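Local coordinates for CBS domain containing membrane protein (Sphaerobacter thermophilus, PDB 4ESY), which is of unknown function but carries in this C-terminal part a pair of CBS domains, modules that in many relatives bind adenine nucleotides to regulate attached domains, at residues Gly125-Ala128 with Asp129-Arg132; Glu4-Arg7 with Arg8-Ile11; Pro76-Ile79 with Tyr80-Glu84; Glu94-His97 with Leu98-Gly102. All coordinates share one frame; numbering follows the deposited sequence.

Contact 1 of 4, residues Gly125-Ala128 with Asp129-Arg132; sequences GSIA and DQMR
Asp129 swings its carboxylate back against the carbonyl oxygen of Gly125 one turn earlier, with Asp129 CG 3.1 Å from Gly125 O. The same oxygen accepts the backbone bond from Asp129 N at 2.9 Å. Both carboxylate oxygens therefore sit near a third acceptor, a placement that probably depends on positive charge from elsewhere. Arg132 supplies part of it, with NH1 2.9 Å from Asp129 OD1 in a salt bridge, although the arginine is poorly ordered. The guanidinium lies with one face over Ala128 O, and Arg132 CG approaches that oxygen to 3.3 Å. Arg16 makes a salt bridge to Asp129 OD2. With CG beside the backbone N (chi1 -70°), the carboxylate is carried back along the helix toward Gly125. Replacing the aspartate by an alanine would probably leave Arg16 and Arg132, two like charges close together, without the carboxylate that pairs with both. Apart from Arg16, these residues lie on helix 124-134, within the second CBS domain, where Met131 N binds Ile127 O at 2.8 Å, almost in line with the carbonyl bond, and Arg132 N spans a longer 3.3 Å to Ala128 O. Ile127 CG1 comes within 3.7 Å of Gln130 OE1. A water donates to Ser126 OG, which also has Ser123 O as a partner, and only weakly to Gln130 OE1, in one of two deposited conformers. Further out, Ile127, Ala128 and the selenomethionine Met131 press on Leu156 of helix 153-157, and Ile127 and Met131 also touch Ile139 and Val151 on the two strands.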
loop_
_atom_site.group_PDB
_atom_site.type_symbol
_atom_site.label_atom_id
_atom_site.label_comp_id
_atom_site.label_asym_id
_atom_site.label_seq_id
_atom_site.Cartn_x
_atom_site.Cartn_y
_atom_site.Cartn_z
ATOM N N GLY B 125 -15.251 -10.909 7.238
ATOM C CA GLY B 125 -15.262 -12.099 6.406
ATOM C C GLY B 125 -15.938 -11.838 5.069
ATOM O O GLY B 125 -15.447 -12.210 4.008
ATOM N N SER B 126 -17.054 -11.135 5.107
ATOM C CA SER B 126 -17.841 -10.945 3.896
ATOM C C SER B 126 -17.140 -9.978 2.912
ATOM O O SER B 126 -17.166 -10.179 1.700
ATOM C CB SER B 126 -19.232 -10.427 4.281
ATOM O OG SER B 126 -19.146 -9.066 4.686
ATOM N N ILE B 127 -16.502 -8.927 3.423
ATOM C CA ILE B 127 -15.744 -8.048 2.541
ATOM C C ILE B 127 -14.473 -8.771 2.024
ATOM O O ILE B 127 -14.112 -8.667 0.856
ATOM C CB ILE B 127 -15.485 -6.643 3.192
ATOM C CG1 ILE B 127 -14.926 -5.654 2.179
ATOM C CG2 ILE B 127 -14.474 -6.720 4.270
ATOM C CD1 ILE B 127 -15.206 -4.168 2.567
ATOM N N ALA B 128 -13.825 -9.539 2.882
ATOM C CA ALA B 128 -12.695 -10.374 2.441
ATOM C C ALA B 128 -13.124 -11.287 1.278
ATOM O O ALA B 128 -12.418 -11.434 0.281
ATOM C CB ALA B 128 -12.175 -11.204 3.597
ATOM N N ASP B 129 -14.308 -11.867 1.406
ATOM C CA ASP B 129 -14.848 -12.696 0.351
ATOM C C ASP B 129 -15.091 -11.918 -0.923
ATOM O O ASP B 129 -14.829 -12.417 -2.007
ATOM C CB ASP B 129 -16.131 -13.365 0.834
ATOM C CG ASP B 129 -15.857 -14.419 1.896
ATOM O OD1 ASP B 129 -14.652 -14.747 2.089
ATOM O OD2 ASP B 129 -16.829 -14.906 2.531
ATOM N N GLN B 130 -15.593 -10.692 -0.772
ATOM C CA GLN B 130 -15.785 -9.779 -1.892
ATOM C C GLN B 130 -14.461 -9.513 -2.610
ATOM O O GLN B 130 -14.399 -9.553 -3.836
ATOM C CB GLN B 130 -16.400 -8.450 -1.411
ATOM C CG GLN B 130 -17.922 -8.474 -1.192
ATOM C CD GLN B 130 -18.469 -7.123 -0.731
ATOM O OE1 GLN B 130 -17.827 -6.412 0.038
ATOM N NE2 GLN B 130 -19.662 -6.775 -1.195
HETATM N N MSE B 131 -13.412 -9.242 -1.833
HETATM C CA MSE B 131 -12.072 -8.932 -2.386
HETATM C C MSE B 131 -11.639 -10.003 -3.372
HETATM O O MSE B 131 -11.456 -9.732 -4.551
HETATM C CB MSE B 131 -10.986 -8.856 -1.308
HETATM C CG MSE B 131 -10.885 -7.568 -0.548
HETATM SE SE MSE B 131 -10.119 -5.958 -1.361
HETATM C CE MSE B 131 -10.577 -4.810 0.142
ATOM N N ARG B 132 -11.492 -11.220 -2.867
ATOM C CA ARG B 132 -11.043 -12.356 -3.666
ATOM C C ARG B 132 -11.953 -12.654 -4.857
ATOM O O ARG B 132 -11.462 -12.873 -5.963
ATOM C CB ARG B 132 -10.931 -13.617 -2.804
ATOM C CG ARG B 132 -10.396 -13.402 -1.403
ATOM C CD ARG B 132 -10.275 -14.744 -0.677
ATOM N NE ARG B 132 -10.662 -14.670 0.733
ATOM C CZ ARG B 132 -11.602 -15.432 1.284
ATOM N NH1 ARG B 132 -11.898 -15.298 2.575
ATOM N NH2 ARG B 132 -12.244 -16.331 0.538
HETATM O O HOH W 1 -19.309 -7.062 2.422
#

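Contact 2 of 4, residues Glu4-Arg7 with Arg8-Ile11; sequences EQAR and RRAI
Glu4 and Arg8 meet one turn apart along helix 2-17, and their closest side-chain contact is a methylene over a guanidinium face. Glu4 CG rests over the centre of that face, 3.8 Å above the Arg8 plane, where it is placed by its position anti to the backbone N (chi1 -170°). The charge pairing is looser: a bend at chi2 swings the carboxylate so that Glu4 OE2 comes 3.9 Å from Arg8 NE, a long salt bridge. Because the oxygen lies well out of the guanidinium plane, no N-H is aimed at it; the carboxylate and guanidinium planes are 52° apart. A second arginine uses its face in a similar way. Arg9 folds back at chi3 (69°), laying its guanidinium over Ala6 with Ala6 CA 3.3 Å above the plane toward the rim, while Arg9 NH2 comes within 3.6 Å of Ala6 CB. Backbone bonding is regular, each amide reaching the carbonyl four residues earlier. Arg8 N to Glu4 O measures 3.0 Å, and Ile11 N to Arg7 O measures 3.1 Å. Contacts with a second protein chain form a further group: Arg7 NE makes a salt bridge to an acidic side chain of that other chain, Glu4 OE2 has a weak hydrogen bond to one of its polar side chains, and Ile11 packs on one of its apolar side chains. These eight residues lie toward the N-terminal end of helix 2-17, whose later residue Arg16 reaches helix 124-134, which in turn packs on strands 138-143 and 146-152.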
loop_
_atom_site.group_PDB
_atom_site.type_symbol
_atom_site.label_atom_id
_atom_site.label_comp_id
_atom_site.label_asym_id
_atom_site.label_seq_id
_atom_site.Cartn_x
_atom_site.Cartn_y
_atom_site.Cartn_z
ATOM N N GLU B 4 -4.309 -26.777 19.752
ATOM C CA GLU B 4 -3.866 -25.541 19.136
ATOM C C GLU B 4 -4.666 -25.214 17.869
ATOM O O GLU B 4 -4.981 -24.054 17.629
ATOM C CB GLU B 4 -2.374 -25.589 18.809
ATOM C CG GLU B 4 -1.823 -24.237 18.392
ATOM C CD GLU B 4 -1.905 -23.201 19.515
ATOM O OE1 GLU B 4 -1.379 -23.475 20.625
ATOM O OE2 GLU B 4 -2.494 -22.117 19.291
ATOM N N GLN B 5 -4.983 -26.230 17.062
ATOM C CA GLN B 5 -5.757 -26.018 15.839
ATOM C C GLN B 5 -7.163 -25.522 16.159
ATOM O O GLN B 5 -7.706 -24.677 15.445
ATOM C CB GLN B 5 -5.832 -27.289 14.993
ATOM C CG GLN B 5 -4.733 -27.424 13.934
ATOM C CD GLN B 5 -4.580 -28.867 13.415
ATOM O OE1 GLN B 5 -5.476 -29.404 12.747
ATOM N NE2 GLN B 5 -3.442 -29.500 13.732
ATOM N N ALA B 6 -7.754 -26.046 17.231
ATOM C CA ALA B 6 -9.083 -25.604 17.618
ATOM C C ALA B 6 -9.013 -24.155 18.069
ATOM O O ALA B 6 -9.919 -23.383 17.814
ATOM C CB ALA B 6 -9.649 -26.475 18.718
ATOM N N ARG B 7 -7.932 -23.808 18.747
ATOM C CA ARG B 7 -7.689 -22.455 19.227
ATOM C C ARG B 7 -7.598 -21.441 18.075
ATOM O O ARG B 7 -8.218 -20.379 18.107
ATOM C CB ARG B 7 -6.389 -22.455 20.029
ATOM C CG ARG B 7 -6.295 -21.403 21.088
ATOM C CD ARG B 7 -5.192 -21.757 22.112
ATOM N NE ARG B 7 -5.132 -20.743 23.163
ATOM C CZ ARG B 7 -4.317 -20.770 24.210
ATOM N NH1 ARG B 7 -3.448 -21.771 24.374
ATOM N NH2 ARG B 7 -4.371 -19.777 25.091
ATOM N N ARG B 8 -6.821 -21.803 17.061
ATOM C CA ARG B 8 -6.593 -20.972 15.891
ATOM C C ARG B 8 -7.882 -20.822 15.078
ATOM O O ARG B 8 -8.159 -19.761 14.543
ATOM C CB ARG B 8 -5.471 -21.579 15.032
ATOM C CG ARG B 8 -4.050 -21.259 15.551
ATOM C CD ARG B 8 -3.004 -22.178 14.956
ATOM N NE ARG B 8 -1.671 -21.827 15.461
ATOM C CZ ARG B 8 -0.554 -22.498 15.192
ATOM N NH1 ARG B 8 -0.588 -23.577 14.413
ATOM N NH2 ARG B 8 0.606 -22.083 15.707
ATOM N N ARG B 9 -8.654 -21.904 15.007
ATOM C CA ARG B 9 -9.929 -21.931 14.317
ATOM C C ARG B 9 -10.891 -20.950 14.962
ATOM O O ARG B 9 -11.535 -20.166 14.270
ATOM C CB ARG B 9 -10.509 -23.355 14.375
ATOM C CG ARG B 9 -11.745 -23.582 13.556
ATOM C CD ARG B 9 -11.982 -25.045 13.318
ATOM N NE ARG B 9 -12.368 -25.772 14.525
ATOM C CZ ARG B 9 -11.615 -26.692 15.122
ATOM N NH1 ARG B 9 -10.430 -27.019 14.608
ATOM N NH2 ARG B 9 -12.058 -27.304 16.223
ATOM N N ALA B 10 -11.005 -20.991 16.287
ATOM C CA ALA B 10 -11.927 -20.079 16.938
ATOM C C ALA B 10 -11.497 -18.611 16.764
ATOM O O ALA B 10 -12.335 -17.724 16.565
ATOM C CB ALA B 10 -12.089 -20.417 18.418
ATOM N N ILE B 11 -10.196 -18.349 16.864
ATOM C CA ILE B 11 -9.691 -17.014 16.569
ATOM C C ILE B 11 -10.003 -16.582 15.128
ATOM O O ILE B 11 -10.509 -15.499 14.928
ATOM C CB ILE B 11 -8.212 -16.877 16.917
ATOM C CG1 ILE B 11 -8.099 -16.811 18.439
ATOM C CG2 ILE B 11 -7.605 -15.572 16.319
ATOM C CD1 ILE B 11 -6.757 -17.127 18.970
#

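Contact 3 of 4, residues Pro76-Ile79 with Tyr80-Glu84; sequences PFWI and YEASE
Ile79, Tyr80 and Trp78 form successive turns, with i to i+3 bonds from Ile79 N to Pro76 O and from Tyr80 N to Phe77 O, that lead from the loop after strand 61-64 to Ala82 at the N-cap position of helix 83-86. Ile79 lays CG2 over the face of the following ring: it is 3.9 Å from the Tyr80 centroid and 23° off the normal, a CH-pi contact displaced toward the rim. The methyl reaches there because CG1 takes the place anti to the backbone N (chi1 -162°), leaving CG2 between N and carbonyl carbon. The Ile79 side chain also packs on Val95, Leu98 and Phe99 of helix 92-102. Tyr80 N meets Phe77 O at 3.0 Å from above the carbonyl plane. Trp78 takes part through both its carbonyl and its indole. Its oxygen accepts from Glu81 N and Ala82 N, each 2.9 Å away but from different directions, the first well above the carbonyl plane, the second almost in line with the C=O bond. The indole edge meets Glu81, whose OE1 lies 3.4 Å from Trp78 CD1, the carboxylate nearly perpendicular to the ring; that oxygen also has a salt bridge to a basic side chain of another protein chain. A water joins Ile79 O to Ser83 N. Over the indole face, Ala82 CB sits 3.6 Å from the six-membered ring centroid, just 6° off its normal.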
loop_
_atom_site.group_PDB
_atom_site.type_symbol
_atom_site.label_atom_id
_atom_site.label_comp_id
_atom_site.label_asym_id
_atom_site.label_seq_id
_atom_site.Cartn_x
_atom_site.Cartn_y
_atom_site.Cartn_z
ATOM N N PRO B 76 2.398 11.846 -14.216
ATOM C CA PRO B 76 2.910 10.969 -13.171
ATOM C C PRO B 76 2.647 11.660 -11.814
ATOM O O PRO B 76 3.087 12.792 -11.578
ATOM C CB PRO B 76 4.418 10.916 -13.476
ATOM C CG PRO B 76 4.717 12.283 -14.061
ATOM C CD PRO B 76 3.422 12.790 -14.709
ATOM N N PHE B 77 1.944 10.987 -10.920
ATOM C CA PHE B 77 1.643 11.596 -9.613
ATOM C C PHE B 77 2.916 12.122 -8.914
ATOM O O PHE B 77 2.876 13.105 -8.164
ATOM C CB PHE B 77 0.890 10.605 -8.732
ATOM C CG PHE B 77 0.533 11.151 -7.368
ATOM C CD1 PHE B 77 -0.717 11.734 -7.141
ATOM C CD2 PHE B 77 1.434 11.098 -6.336
ATOM C CE1 PHE B 77 -1.054 12.239 -5.868
ATOM C CE2 PHE B 77 1.101 11.615 -5.050
ATOM C CZ PHE B 77 -0.142 12.184 -4.838
ATOM N N TRP B 78 4.060 11.514 -9.209
ATOM C CA TRP B 78 5.296 11.881 -8.495
ATOM C C TRP B 78 5.691 13.336 -8.719
ATOM O O TRP B 78 6.401 13.913 -7.904
ATOM C CB TRP B 78 6.478 10.965 -8.899
ATOM C CG TRP B 78 7.392 10.696 -7.743
ATOM C CD1 TRP B 78 7.015 10.409 -6.457
ATOM C CD2 TRP B 78 8.830 10.767 -7.738
ATOM N NE1 TRP B 78 8.139 10.251 -5.665
ATOM C CE2 TRP B 78 9.261 10.466 -6.428
ATOM C CE3 TRP B 78 9.791 11.035 -8.721
ATOM C CZ2 TRP B 78 10.622 10.443 -6.064
ATOM C CZ3 TRP B 78 11.144 11.000 -8.369
ATOM C CH2 TRP B 78 11.545 10.696 -7.051
ATOM N N ILE B 79 5.222 13.921 -9.820
ATOM C CA ILE B 79 5.499 15.315 -10.093
ATOM C C ILE B 79 5.073 16.239 -8.937
ATOM O O ILE B 79 5.712 17.276 -8.680
ATOM C CB ILE B 79 4.865 15.762 -11.415
ATOM C CG1 ILE B 79 5.529 17.027 -11.860
ATOM C CG2 ILE B 79 3.321 15.974 -11.303
ATOM C CD1 ILE B 79 5.190 17.370 -13.248
ATOM N N TYR B 80 4.030 15.844 -8.213
ATOM C CA TYR B 80 3.555 16.643 -7.067
ATOM C C TYR B 80 4.390 16.417 -5.798
ATOM O O TYR B 80 4.329 17.214 -4.859
ATOM C CB TYR B 80 2.043 16.393 -6.794
ATOM C CG TYR B 80 1.182 16.824 -7.968
ATOM C CD1 TYR B 80 0.905 18.176 -8.190
ATOM C CD2 TYR B 80 0.643 15.892 -8.851
ATOM C CE1 TYR B 80 0.151 18.578 -9.269
ATOM C CE2 TYR B 80 -0.119 16.291 -9.939
ATOM C CZ TYR B 80 -0.367 17.623 -10.134
ATOM O OH TYR B 80 -1.110 18.025 -11.212
ATOM N N GLU B 81 5.177 15.344 -5.757
ATOM C CA GLU B 81 6.048 15.096 -4.596
ATOM C C GLU B 81 7.494 15.509 -4.806
ATOM O O GLU B 81 8.177 15.891 -3.861
ATOM C CB GLU B 81 6.069 13.606 -4.230
ATOM C CG GLU B 81 4.728 13.015 -3.884
ATOM C CD GLU B 81 4.833 11.585 -3.326
ATOM O OE1 GLU B 81 4.544 10.639 -4.067
ATOM O OE2 GLU B 81 5.187 11.395 -2.148
ATOM N N ALA B 82 7.982 15.387 -6.035
ATOM C CA ALA B 82 9.412 15.505 -6.270
ATOM C C ALA B 82 9.683 16.115 -7.618
ATOM O O ALA B 82 10.401 15.517 -8.397
ATOM C CB ALA B 82 10.062 14.105 -6.199
ATOM N N SER B 83 9.107 17.284 -7.908
ATOM C CA SER B 83 9.303 17.873 -9.238
ATOM C C SER B 83 10.774 18.203 -9.521
ATOM O O SER B 83 11.227 18.079 -10.653
ATOM C CB SER B 83 8.435 19.122 -9.446
ATOM O OG SER B 83 8.651 20.064 -8.416
ATOM N N GLU B 84 11.498 18.626 -8.487
ATOM C CA GLU B 84 12.901 18.977 -8.637
ATOM C C GLU B 84 13.790 17.785 -9.067
ATOM O O GLU B 84 14.716 17.949 -9.857
ATOM C CB GLU B 84 13.421 19.669 -7.367
ATOM C CG GLU B 84 13.446 18.814 -6.100
ATOM C CD GLU B 84 12.101 18.208 -5.699
ATOM O OE1 GLU B 84 12.146 17.058 -5.203
ATOM O OE2 GLU B 84 11.026 18.863 -5.863
HETATM O O HOH W 2 7.090 18.992 -6.592
#

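Contact 4 of 4, residues Glu94-His97 with Leu98-Gly102; sequences EVEH and LFETG
Val95 and Phe99 run alongside one another in the same direction on the final turns of helix 92-102, and Val95 CG1 meets Phe99 CE2 at 3.6 Å. This is the i to i+4 packing of an alpha-helix, and both residues also touch Ile79 of the preceding loop. The side chains of Glu96 and Glu100 stand roughly perpendicular, their carboxylate planes 44° apart. Their like charges come close, Glu96 OE2 to Glu100 OE1 being 3.6 Å; a water donates to both oxygens, which probably eases the approach. Arg103 makes a salt bridge to Glu96 OE2, which would probably offset the repulsion further; the Glu100 position is one of two deposited conformers. His97 has CG anti to the backbone N (chi1 178°), which sets its ring beside Glu100 and Thr101, about one turn on. There Glu100 OE2 lies 3.5 Å from His97 ND1, at the ring's edge and near its plane, the carboxylate itself turned 86° to the ring. Thr101 OG1 stands over one face of the His97 ring, toward the rim and 3.9 Å from His97 NE2. An alanine in place of the histidine would probably leave Glu100 OE2 without its nearby ring nitrogen, the Thr101 hydroxyl without the ring face, and a basic side chain of another protein chain without its packing partner. The backbone oxygen of His97 is gripped twice: Thr101 N at 3.0 Å and Thr101 OG1 at 3.1 Å reach it from opposite faces of its carbonyl plane.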
loop_
_atom_site.group_PDB
_atom_site.type_symbol
_atom_site.label_atom_id
_atom_site.label_comp_id
_atom_site.label_asym_id
_atom_site.label_seq_id
_atom_site.Cartn_x
_atom_site.Cartn_y
_atom_site.Cartn_z
ATOM N N GLU B 94 8.591 21.022 -20.190
ATOM C CA GLU B 94 7.773 19.821 -20.210
ATOM C C GLU B 94 7.152 19.541 -18.847
ATOM O O GLU B 94 6.021 19.082 -18.771
ATOM C CB GLU B 94 8.578 18.612 -20.700
ATOM C CG GLU B 94 9.033 18.748 -22.140
ATOM C CD GLU B 94 7.885 19.160 -23.048
ATOM O OE1 GLU B 94 6.847 18.448 -23.070
ATOM O OE2 GLU B 94 8.009 20.217 -23.710
ATOM N N VAL B 95 7.905 19.784 -17.776
ATOM C CA VAL B 95 7.356 19.667 -16.419
ATOM C C VAL B 95 6.246 20.691 -16.244
ATOM O O VAL B 95 5.215 20.403 -15.655
ATOM C CB VAL B 95 8.447 19.912 -15.321
ATOM C CG1 VAL B 95 7.814 19.939 -13.903
ATOM C CG2 VAL B 95 9.580 18.886 -15.421
ATOM N N GLU B 96 6.459 21.903 -16.744
ATOM C CA GLU B 96 5.441 22.925 -16.585
ATOM C C GLU B 96 4.171 22.533 -17.317
ATOM O O GLU B 96 3.062 22.772 -16.831
ATOM C CB GLU B 96 5.931 24.288 -17.059
ATOM C CG GLU B 96 5.886 25.345 -15.957
ATOM C CD GLU B 96 4.543 25.408 -15.186
ATOM O OE1 GLU B 96 4.583 25.410 -13.930
ATOM O OE2 GLU B 96 3.456 25.478 -15.820
ATOM N N HIS B 97 4.339 21.890 -18.464
ATOM C CA HIS B 97 3.196 21.407 -19.229
ATOM C C HIS B 97 2.387 20.331 -18.469
ATOM O O HIS B 97 1.138 20.271 -18.534
ATOM C CB HIS B 97 3.666 20.881 -20.580
ATOM C CG HIS B 97 2.559 20.320 -21.409
ATOM N ND1 HIS B 97 1.528 21.098 -21.888
ATOM C CD2 HIS B 97 2.290 19.049 -21.795
ATOM C CE1 HIS B 97 0.682 20.332 -22.555
ATOM N NE2 HIS B 97 1.119 19.085 -22.509
ATOM N N LEU B 98 3.105 19.476 -17.750
ATOM C CA LEU B 98 2.454 18.518 -16.871
ATOM C C LEU B 98 1.623 19.219 -15.798
ATOM O O LEU B 98 0.467 18.866 -15.574
ATOM C CB LEU B 98 3.496 17.587 -16.238
ATOM C CG LEU B 98 4.194 16.677 -17.247
ATOM C CD1 LEU B 98 5.208 15.774 -16.528
ATOM C CD2 LEU B 98 3.154 15.855 -18.029
ATOM N N PHE B 99 2.207 20.194 -15.123
ATOM C CA PHE B 99 1.451 20.988 -14.152
ATOM C C PHE B 99 0.219 21.675 -14.758
ATOM O O PHE B 99 -0.849 21.708 -14.122
ATOM C CB PHE B 99 2.331 22.019 -13.446
ATOM C CG PHE B 99 3.245 21.427 -12.412
ATOM C CD1 PHE B 99 2.754 20.560 -11.442
ATOM C CD2 PHE B 99 4.613 21.718 -12.427
ATOM C CE1 PHE B 99 3.614 20.004 -10.472
ATOM C CE2 PHE B 99 5.484 21.171 -11.468
ATOM C CZ PHE B 99 4.987 20.316 -10.490
ATOM N N GLU B 100 0.382 22.223 -15.961
ATOM C CA GLU B 100 -0.709 22.886 -16.676
ATOM C C GLU B 100 -1.870 21.892 -16.876
ATOM O O GLU B 100 -3.033 22.192 -16.611
ATOM C CB GLU B 100 -0.213 23.418 -18.038
ATOM C CG GLU B 100 0.843 24.520 -17.963
ATOM C CD GLU B 100 1.547 24.820 -19.318
ATOM O OE1 GLU B 100 2.514 25.621 -19.333
ATOM O OE2 GLU B 100 1.146 24.259 -20.364
ATOM N N THR B 101 -1.533 20.698 -17.338
ATOM C CA THR B 101 -2.509 19.649 -17.561
ATOM C C THR B 101 -3.227 19.274 -16.260
ATOM O O THR B 101 -4.433 19.058 -16.262
ATOM C CB THR B 101 -1.842 18.409 -18.187
ATOM O OG1 THR B 101 -1.362 18.755 -19.500
ATOM C CG2 THR B 101 -2.865 17.263 -18.330
ATOM N N GLY B 102 -2.495 19.232 -15.147
ATOM C CA GLY B 102 -3.083 18.843 -13.882
ATOM C C GLY B 102 -4.080 19.873 -13.378
ATOM O O GLY B 102 -5.000 19.519 -12.673
HETATM O O HOH W 3 2.517 27.656 -17.004
#

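How the contacts relate
Along the chain the order is contact 2, contact 3, contact 4, contact 1, with none nested in another. Contacts 3 and 4 form one neighbourhood, their centres about 11 Å apart: Ile79 CD1 packs on Leu98 CB at 3.4 Å, tying the turn before helix 83-86 to helix 92-102. Contacts 1 and 2 lie on the opposite side of the chain's centre, about 21 Å between centres and without touching, yet Arg16 of helix 2-17 reaches Asp129. Contact 2 is about 56 Å from contact 4 between centres. The N-terminal helix thus leans on the second CBS domain. Contacts 2, 3 and 4 all meet another protein chain, whereas contact 1 does not.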